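Local coordinates for protein Lys-gingipain catalytic subunit (Porphyromonas gingivalis, PDB 6I9A) that cleaves proteins with a strong preference for lysine at P1, as a secreted, calcium-binding cysteine endopeptidase of the C25 family, and may act as a virulence factor in periodontal disease, at residues F24-K35 / L129-E140. Numbering follows the deposited sequence.
Sequences FKEALKPWLTWK and LTNIIDKVLMYE
Glu140 OE1 is gripped by two donors. Trp34 NE1 donates to it at 2.8 Å, with an N-H...O angle of 144°. The oxygen lies near the indole plane; NE1 meets it from above the carboxylate plane. Lys35 NZ forms a salt bridge with the same OE1 at 2.9 Å, syn and from the other face. A water links Lys35 NZ to Glu140 OE2. Asp362 also bridges Lys35 and accepts from Trp31 NE1. Within helix 25-35, Lys35 CE lies 3.2 Å above the Trp31 ring plane, toward its rim.

Much of the rest is apolar. With Trp34 CG anti to the backbone N (chi1 167°), the indole slides past Leu137, whose CD2 is 3.5 Å from Trp34 CB. Ile133 crosses Trp31 at about a right angle, CD1 against CB. Leu129 CD2 touches Phe24 CD1 at 3.7 Å. A water joins Thr130 OG1 to Ala27 O.

The segment axes come within 9.2 Å, 14° from parallel. In the C25 peptidase domain, helix 25-37 links strands 14-20 and 40-46, and helix 126-141 follows edge strand 117-121. Both pack on this sheet, touching Met121. Lys35 probably keeps buried Glu140 ionised, and both donors would limit its rotation.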
ATOM      1  N   PHE A  24       1.425   0.366 -21.602  1.00 13.34           N
ATOM      2  CA  PHE A  24       1.081  -0.632 -20.567  1.00 13.54           C
ATOM      3  C   PHE A  24      -0.319  -1.193 -20.690  1.00 14.17           C
ATOM      4  O   PHE A  24      -0.701  -2.007 -19.853  1.00 13.46           O
ATOM      5  CB  PHE A  24       1.250   0.006 -19.162  1.00 12.87           C
ATOM      6  CG  PHE A  24       2.698   0.358 -18.882  1.00 11.97           C
ATOM      7  CD1 PHE A  24       3.662  -0.644 -18.762  1.00 13.23           C
ATOM      8  CD2 PHE A  24       3.099   1.682 -18.753  1.00 13.05           C
ATOM      9  CE1 PHE A  24       4.991  -0.341 -18.510  1.00 14.12           C
ATOM     10  CE2 PHE A  24       4.450   1.994 -18.533  1.00 13.63           C
ATOM     11  CZ  PHE A  24       5.390   0.977 -18.380  1.00 13.89           C
ATOM     12  N   LYS A  25      -1.109  -0.797 -21.716  1.00 14.12           N
ATOM     13  CA  LYS A  25      -2.503  -1.207 -21.765  0.55 15.87           C
ATOM     14  C   LYS A  25      -2.691  -2.742 -21.693  1.00 15.86           C
ATOM     15  O   LYS A  25      -3.489  -3.217 -20.891  1.00 15.35           O
ATOM     16  CB  LYS A  25      -3.124  -0.619 -23.040  0.55 17.81           C
ATOM     17  CG  LYS A  25      -4.630  -0.776 -23.135  0.55 17.00           C
ATOM     18  CD  LYS A  25      -5.205   0.085 -24.268  0.55 18.73           C
ATOM     19  CE  LYS A  25      -6.706  -0.053 -24.367  0.55 28.56           C
ATOM     20  NZ  LYS A  25      -7.414   0.397 -23.127  0.55 28.31           N
ATOM     21  N   GLU A  26      -1.969  -3.513 -22.492  1.00 15.86           N
ATOM     22  CA  GLU A  26      -2.203  -4.951 -22.476  1.00 17.70           C
ATOM     23  C   GLU A  26      -1.748  -5.592 -21.171  1.00 16.01           C
ATOM     24  O   GLU A  26      -2.479  -6.401 -20.596  1.00 14.50           O
ATOM     25  CB  GLU A  26      -1.455  -5.550 -23.663  1.00 20.03           C
ATOM     26  CG  GLU A  26      -1.533  -7.062 -23.765  1.00 31.16           C
ATOM     27  CD  GLU A  26      -0.770  -7.632 -24.950  1.00 43.10           C
ATOM     28  OE1 GLU A  26       0.112  -6.939 -25.509  1.00 50.50           O
ATOM     29  OE2 GLU A  26      -1.060  -8.790 -25.318  1.00 46.29           O
ATOM     30  N   ALA A  27      -0.552  -5.207 -20.689  1.00 13.54           N
ATOM     31  CA  ALA A  27      -0.035  -5.786 -19.451  1.00 13.07           C
ATOM     32  C   ALA A  27      -0.908  -5.432 -18.239  1.00 12.19           C
ATOM     33  O   ALA A  27      -0.989  -6.211 -17.288  1.00 12.83           O
ATOM     34  CB  ALA A  27       1.411  -5.331 -19.216  1.00 14.84           C
ATOM     35  N   LEU A  28      -1.529  -4.264 -18.263  1.00 12.08           N
ATOM     36  CA  LEU A  28      -2.312  -3.829 -17.112  1.00 12.56           C
ATOM     37  C   LEU A  28      -3.644  -4.572 -17.009  1.00 12.83           C
ATOM     38  O   LEU A  28      -4.227  -4.641 -15.919  1.00 12.91           O
ATOM     39  CB  LEU A  28      -2.568  -2.318 -17.273  1.00 14.37           C
ATOM     40  CG  LEU A  28      -2.992  -1.490 -16.082  1.00 15.01           C
ATOM     41  CD1 LEU A  28      -2.083  -1.673 -14.894  1.00 12.95           C
ATOM     42  CD2 LEU A  28      -3.113  -0.027 -16.497  1.00 15.64           C
ATOM     43  N   LYS A  29      -4.167  -5.098 -18.132  1.00 13.58           N
ATOM     44  CA  LYS A  29      -5.516  -5.680 -18.114  1.00 15.59           C
ATOM     45  C   LYS A  29      -5.779  -6.706 -16.976  1.00 13.23           C
ATOM     46  O   LYS A  29      -6.825  -6.575 -16.345  1.00 13.65           O
ATOM     47  CB  LYS A  29      -5.862  -6.302 -19.480  1.00 20.05           C
ATOM     48  CG  LYS A  29      -7.366  -6.573 -19.556  1.00 26.37           C
ATOM     49  CD  LYS A  29      -7.962  -6.609 -20.951  1.00 36.34           C
ATOM     50  CE  LYS A  29      -9.326  -7.289 -20.927  1.00 45.04           C
ATOM     51  NZ  LYS A  29     -10.294  -6.686 -19.954  1.00 51.80           N
ATOM     52  N   PRO A  30      -4.924  -7.706 -16.685  1.00 12.83           N
ATOM     53  CA  PRO A  30      -5.288  -8.668 -15.630  1.00 13.35           C
ATOM     54  C   PRO A  30      -5.410  -8.012 -14.260  1.00 11.24           C
ATOM     55  O   PRO A  30      -6.205  -8.440 -13.412  1.00 11.91           O
ATOM     56  CB  PRO A  30      -4.148  -9.701 -15.644  1.00 14.40           C
ATOM     57  CG  PRO A  30      -3.489  -9.538 -16.975  1.00 19.80           C
ATOM     58  CD  PRO A  30      -3.684  -8.113 -17.390  1.00 13.55           C
ATOM     59  N   TRP A  31      -4.629  -6.928 -14.036  1.00 11.05           N
ATOM     60  CA  TRP A  31      -4.709  -6.215 -12.752  1.00 10.28           C
ATOM     61  C   TRP A  31      -6.029  -5.445 -12.703  1.00  9.89           C
ATOM     62  O   TRP A  31      -6.740  -5.504 -11.675  1.00 10.15           O
ATOM     63  CB  TRP A  31      -3.502  -5.281 -12.649  1.00 10.98           C
ATOM     64  CG  TRP A  31      -3.345  -4.550 -11.347  1.00  9.97           C
ATOM     65  CD1 TRP A  31      -2.780  -5.029 -10.187  1.00 10.42           C
ATOM     66  CD2 TRP A  31      -3.640  -3.163 -11.103  1.00 10.44           C
ATOM     67  NE1 TRP A  31      -2.704  -4.013  -9.246  1.00 10.36           N
ATOM     68  CE2 TRP A  31      -3.209  -2.862  -9.795  1.00 10.33           C
ATOM     69  CE3 TRP A  31      -4.202  -2.138 -11.877  1.00 11.84           C
ATOM     70  CZ2 TRP A  31      -3.336  -1.589  -9.239  1.00 10.74           C
ATOM     71  CZ3 TRP A  31      -4.322  -0.865 -11.340  1.00 12.01           C
ATOM     72  CH2 TRP A  31      -3.904  -0.600 -10.024  1.00 11.89           C
ATOM     73  N   LEU A  32      -6.398  -4.748 -13.782  1.00 10.78           N
ATOM     74  CA  LEU A  32      -7.691  -4.046 -13.802  1.00 10.64           C
ATOM     75  C   LEU A  32      -8.867  -5.012 -13.666  1.00 11.10           C
ATOM     76  O   LEU A  32      -9.844  -4.725 -12.967  1.00 11.22           O
ATOM     77  CB  LEU A  32      -7.826  -3.252 -15.124  1.00 11.65           C
ATOM     78  CG  LEU A  32      -6.775  -2.156 -15.322  1.00 11.98           C
ATOM     79  CD1 LEU A  32      -6.861  -1.627 -16.731  1.00 14.02           C
ATOM     80  CD2 LEU A  32      -6.856  -1.047 -14.249  1.00 12.06           C
ATOM     81  N   THR A  33      -8.776  -6.173 -14.292  1.00 11.48           N
ATOM     82  CA  THR A  33      -9.851  -7.177 -14.203  1.00 11.45           C
ATOM     83  C   THR A  33     -10.079  -7.558 -12.745  1.00 11.10           C
ATOM     84  O   THR A  33     -11.200  -7.573 -12.247  1.00 11.32           O
ATOM     85  CB  THR A  33      -9.535  -8.386 -15.054  1.00 13.41           C
ATOM     86  OG1 THR A  33      -9.500  -7.972 -16.427  1.00 14.15           O
ATOM     87  CG2 THR A  33     -10.525  -9.528 -14.853  1.00 13.79           C
ATOM     88  N   TRP A  34      -8.984  -7.904 -12.039  1.00 10.19           N
ATOM     89  CA  TRP A  34      -9.088  -8.300 -10.623  1.00 10.58           C
ATOM     90  C   TRP A  34      -9.579  -7.160  -9.737  1.00  9.94           C
ATOM     91  O   TRP A  34     -10.421  -7.372  -8.874  1.00 10.16           O
ATOM     92  CB  TRP A  34      -7.759  -8.858 -10.145  1.00 11.41           C
ATOM     93  CG  TRP A  34      -7.640  -9.013  -8.663  1.00 10.74           C
ATOM     94  CD1 TRP A  34      -6.728  -8.365  -7.874  1.00 11.22           C
ATOM     95  CD2 TRP A  34      -8.468  -9.774  -7.769  1.00 10.61           C
ATOM     96  NE1 TRP A  34      -6.871  -8.739  -6.570  1.00 11.01           N
ATOM     97  CE2 TRP A  34      -7.943  -9.594  -6.468  1.00 10.68           C
ATOM     98  CE3 TRP A  34      -9.583 -10.630  -7.943  1.00 11.63           C
ATOM     99  CZ2 TRP A  34      -8.509 -10.205  -5.349  1.00 11.11           C
ATOM    100  CZ3 TRP A  34     -10.144 -11.213  -6.823  1.00 12.30           C
ATOM    101  CH2 TRP A  34      -9.605 -11.021  -5.552  1.00 11.74           C
ATOM    102  N   LYS A  35      -9.070  -5.920  -9.944  1.00 10.91           N
ATOM    103  CA  LYS A  35      -9.540  -4.815  -9.116  1.00 10.70           C
ATOM    104  C   LYS A  35     -11.042  -4.592  -9.304  1.00  9.71           C
ATOM    105  O   LYS A  35     -11.756  -4.361  -8.345  1.00 10.06           O
ATOM    106  CB  LYS A  35      -8.765  -3.530  -9.420  1.00 10.43           C
ATOM    107  CG  LYS A  35      -7.270  -3.605  -9.044  1.00 10.84           C
ATOM    108  CD  LYS A  35      -6.977  -4.054  -7.582  1.00 10.91           C
ATOM    109  CE  LYS A  35      -5.503  -3.908  -7.326  1.00 10.98           C
ATOM    110  NZ  LYS A  35      -5.113  -4.251  -5.942  1.00 10.58           N
ATOM    111  N   LEU A 129       5.977  -4.664 -15.619  1.00 10.72           N
ATOM    112  CA  LEU A 129       4.660  -4.420 -15.021  1.00 11.01           C
ATOM    113  C   LEU A 129       3.951  -5.740 -14.720  1.00 10.80           C
ATOM    114  O   LEU A 129       3.390  -5.910 -13.637  1.00 10.40           O
ATOM    115  CB  LEU A 129       3.790  -3.516 -15.917  1.00 11.37           C
ATOM    116  CG  LEU A 129       2.430  -3.212 -15.324  1.00 11.52           C
ATOM    117  CD1 LEU A 129       2.507  -2.457 -13.999  1.00 12.77           C
ATOM    118  CD2 LEU A 129       1.591  -2.430 -16.311  1.00 12.65           C
ATOM    119  N   THR A 130       4.025  -6.706 -15.665  1.00 11.63           N
ATOM    120  CA  THR A 130       3.455  -8.015 -15.401  1.00 10.94           C
ATOM    121  C   THR A 130       4.090  -8.654 -14.179  1.00 11.00           C
ATOM    122  O   THR A 130       3.394  -9.319 -13.397  1.00 10.94           O
ATOM    123  CB  THR A 130       3.631  -8.873 -16.641  1.00 12.14           C
ATOM    124  OG1 THR A 130       2.818  -8.282 -17.668  1.00 12.43           O
ATOM    125  CG2 THR A 130       3.226 -10.342 -16.407  1.00 12.95           C
ATOM    126  N   ASN A 131       5.410  -8.463 -13.986  1.00 10.73           N
ATOM    127  CA  ASN A 131       6.059  -9.046 -12.810  1.00 11.33           C
ATOM    128  C   ASN A 131       5.402  -8.545 -11.537  1.00 10.84           C
ATOM    129  O   ASN A 131       5.176  -9.284 -10.580  1.00 10.98           O
ATOM    130  CB  ASN A 131       7.516  -8.668 -12.780  1.00 12.12           C
ATOM    131  CG  ASN A 131       8.329  -9.324 -13.842  1.00 12.89           C
ATOM    132  OD1 ASN A 131       7.881 -10.292 -14.493  1.00 14.04           O
ATOM    133  ND2 ASN A 131       9.547  -8.844 -14.071  1.00 12.56           N
ATOM    134  N   ILE A 132       5.153  -7.222 -11.478  1.00 10.38           N
ATOM    135  CA  ILE A 132       4.531  -6.650 -10.271  1.00 10.70           C
ATOM    136  C   ILE A 132       3.143  -7.218 -10.102  1.00 10.01           C
ATOM    137  O   ILE A 132       2.746  -7.637  -9.009  1.00  9.89           O
ATOM    138  CB  ILE A 132       4.446  -5.113 -10.372  1.00 10.61           C
ATOM    139  CG1 ILE A 132       5.833  -4.481 -10.593  1.00 11.28           C
ATOM    140  CG2 ILE A 132       3.751  -4.540  -9.105  1.00 12.33           C
ATOM    141  CD1 ILE A 132       5.782  -2.974 -10.876  1.00 12.34           C
ATOM    142  N   ILE A 133       2.358  -7.174 -11.213  1.00 10.45           N
ATOM    143  CA  ILE A 133       0.958  -7.624 -11.136  1.00 11.03           C
ATOM    144  C   ILE A 133       0.850  -9.065 -10.699  1.00 10.38           C
ATOM    145  O   ILE A 133      -0.032  -9.416  -9.909  1.00 10.32           O
ATOM    146  CB  ILE A 133       0.306  -7.407 -12.525  1.00 10.24           C
ATOM    147  CG1 ILE A 133       0.182  -5.915 -12.784  1.00 10.71           C
ATOM    148  CG2 ILE A 133      -1.065  -8.139 -12.625  1.00 11.14           C
ATOM    149  CD1 ILE A 133      -0.182  -5.578 -14.234  1.00 11.29           C
ATOM    150  N   ASP A 134       1.736  -9.949 -11.222  1.00 10.46           N
ATOM    151  CA  ASP A 134       1.605 -11.375 -10.848  1.00 10.96           C
ATOM    152  C   ASP A 134       1.795 -11.580  -9.349  1.00 10.65           C
ATOM    153  O   ASP A 134       1.159 -12.439  -8.712  1.00 10.98           O
ATOM    154  CB  ASP A 134       2.615 -12.192 -11.624  1.00 12.54           C
ATOM    155  CG  ASP A 134       2.274 -12.323 -13.098  1.00 14.76           C
ATOM    156  OD1 ASP A 134       1.094 -12.080 -13.485  1.00 15.73           O
ATOM    157  OD2 ASP A 134       3.172 -12.702 -13.875  1.00 15.52           O
ATOM    158  N   LYS A 135       2.690 -10.790  -8.732  1.00 10.28           N
ATOM    159  CA  LYS A 135       2.888 -10.901  -7.275  1.00  9.95           C
ATOM    160  C   LYS A 135       1.678 -10.397  -6.522  1.00  9.72           C
ATOM    161  O   LYS A 135       1.225 -10.981  -5.543  1.00 10.00           O
ATOM    162  CB  LYS A 135       4.149 -10.144  -6.852  1.00 11.01           C
ATOM    163  CG  LYS A 135       5.425 -10.849  -7.404  1.00 10.39           C
ATOM    164  CD  LYS A 135       6.725 -10.167  -6.943  1.00 11.66           C
ATOM    165  CE  LYS A 135       6.996  -8.921  -7.724  1.00 10.25           C
ATOM    166  NZ  LYS A 135       8.296  -8.288  -7.295  1.00 10.41           N
ATOM    167  N   VAL A 136       1.130  -9.248  -6.970  1.00  9.69           N
ATOM    168  CA  VAL A 136      -0.090  -8.700  -6.342  1.00 10.93           C
ATOM    169  C   VAL A 136      -1.240  -9.691  -6.417  1.00 10.54           C
ATOM    170  O   VAL A 136      -1.921  -9.918  -5.435  1.00 11.06           O
ATOM    171  CB  VAL A 136      -0.482  -7.368  -7.009  1.00 10.58           C
ATOM    172  CG1 VAL A 136      -1.851  -6.919  -6.537  1.00 11.74           C
ATOM    173  CG2 VAL A 136       0.591  -6.321  -6.740  1.00 11.27           C
ATOM    174  N   LEU A 137      -1.447 -10.306  -7.592  1.00 11.09           N
ATOM    175  CA  LEU A 137      -2.567 -11.230  -7.791  0.53 11.31           C
ATOM    176  C   LEU A 137      -2.418 -12.448  -6.880  1.00 10.59           C
ATOM    177  O   LEU A 137      -3.392 -12.886  -6.261  1.00 10.91           O
ATOM    178  CB  LEU A 137      -2.631 -11.683  -9.268  0.53 11.90           C
ATOM    179  CG  LEU A 137      -3.061 -10.612 -10.275  0.53 11.08           C
ATOM    180  CD1 LEU A 137      -2.967 -11.123 -11.700  0.53 12.70           C
ATOM    181  CD2 LEU A 137      -4.506 -10.195  -9.996  0.53 13.89           C
ATOM    182  N   MET A 138      -1.203 -13.011  -6.803  1.00 10.57           N
ATOM    183  CA  MET A 138      -1.031 -14.179  -5.942  1.00 11.38           C
ATOM    184  C   MET A 138      -1.289 -13.819  -4.491  1.00 10.39           C
ATOM    185  O   MET A 138      -1.945 -14.547  -3.738  1.00 10.26           O
ATOM    186  CB  MET A 138       0.379 -14.748  -6.092  1.00 11.02           C
ATOM    187  CG  MET A 138       0.617 -15.847  -5.074  1.00 11.38           C
ATOM    188  SD  MET A 138       1.992 -16.951  -5.430  1.00 13.00           S
ATOM    189  CE  MET A 138       1.225 -17.936  -6.769  1.00 14.25           C
ATOM    190  N   TYR A 139      -0.801 -12.628  -4.075  1.00  9.67           N
ATOM    191  CA  TYR A 139      -0.970 -12.244  -2.686  1.00  9.78           C
ATOM    192  C   TYR A 139      -2.432 -11.972  -2.340  1.00  8.93           C
ATOM    193  O   TYR A 139      -2.974 -12.495  -1.350  1.00  9.48           O
ATOM    194  CB  TYR A 139      -0.114 -10.984  -2.405  1.00  9.53           C
ATOM    195  CG  TYR A 139      -0.114 -10.596  -0.940  1.00  9.42           C
ATOM    196  CD1 TYR A 139       0.806 -11.162  -0.047  1.00  9.71           C
ATOM    197  CD2 TYR A 139      -1.034  -9.671  -0.441  1.00 10.23           C
ATOM    198  CE1 TYR A 139       0.802 -10.827   1.283  1.00  9.98           C
ATOM    199  CE2 TYR A 139      -1.039  -9.323   0.902  1.00 10.74           C
ATOM    200  CZ  TYR A 139      -0.098  -9.875   1.749  1.00  9.76           C
ATOM    201  OH  TYR A 139      -0.090  -9.508   3.068  1.00 11.95           O
ATOM    202  N   GLU A 140      -3.120 -11.179  -3.176  1.00  9.65           N
ATOM    203  CA  GLU A 140      -4.504 -10.769  -2.886  1.00  9.86           C
ATOM    204  C   GLU A 140      -5.530 -11.889  -3.083  1.00 10.07           C
ATOM    205  O   GLU A 140      -6.544 -11.921  -2.381  1.00 10.96           O
ATOM    206  CB  GLU A 140      -4.908  -9.574  -3.758  1.00 10.77           C
ATOM    207  CG  GLU A 140      -4.090  -8.326  -3.474  1.00 10.75           C
ATOM    208  CD  GLU A 140      -4.836  -7.105  -3.983  1.00 10.32           C
ATOM    209  OE1 GLU A 140      -5.120  -7.028  -5.197  1.00 10.69           O
ATOM    210  OE2 GLU A 140      -5.113  -6.188  -3.172  1.00 11.18           O
TER
HETATM  211  O   HOH W   1       0.183  -8.710 -17.145  1.00 14.31           O
HETATM  212  O   HOH W   2      -6.811  -4.165  -3.473  1.00 11.33           O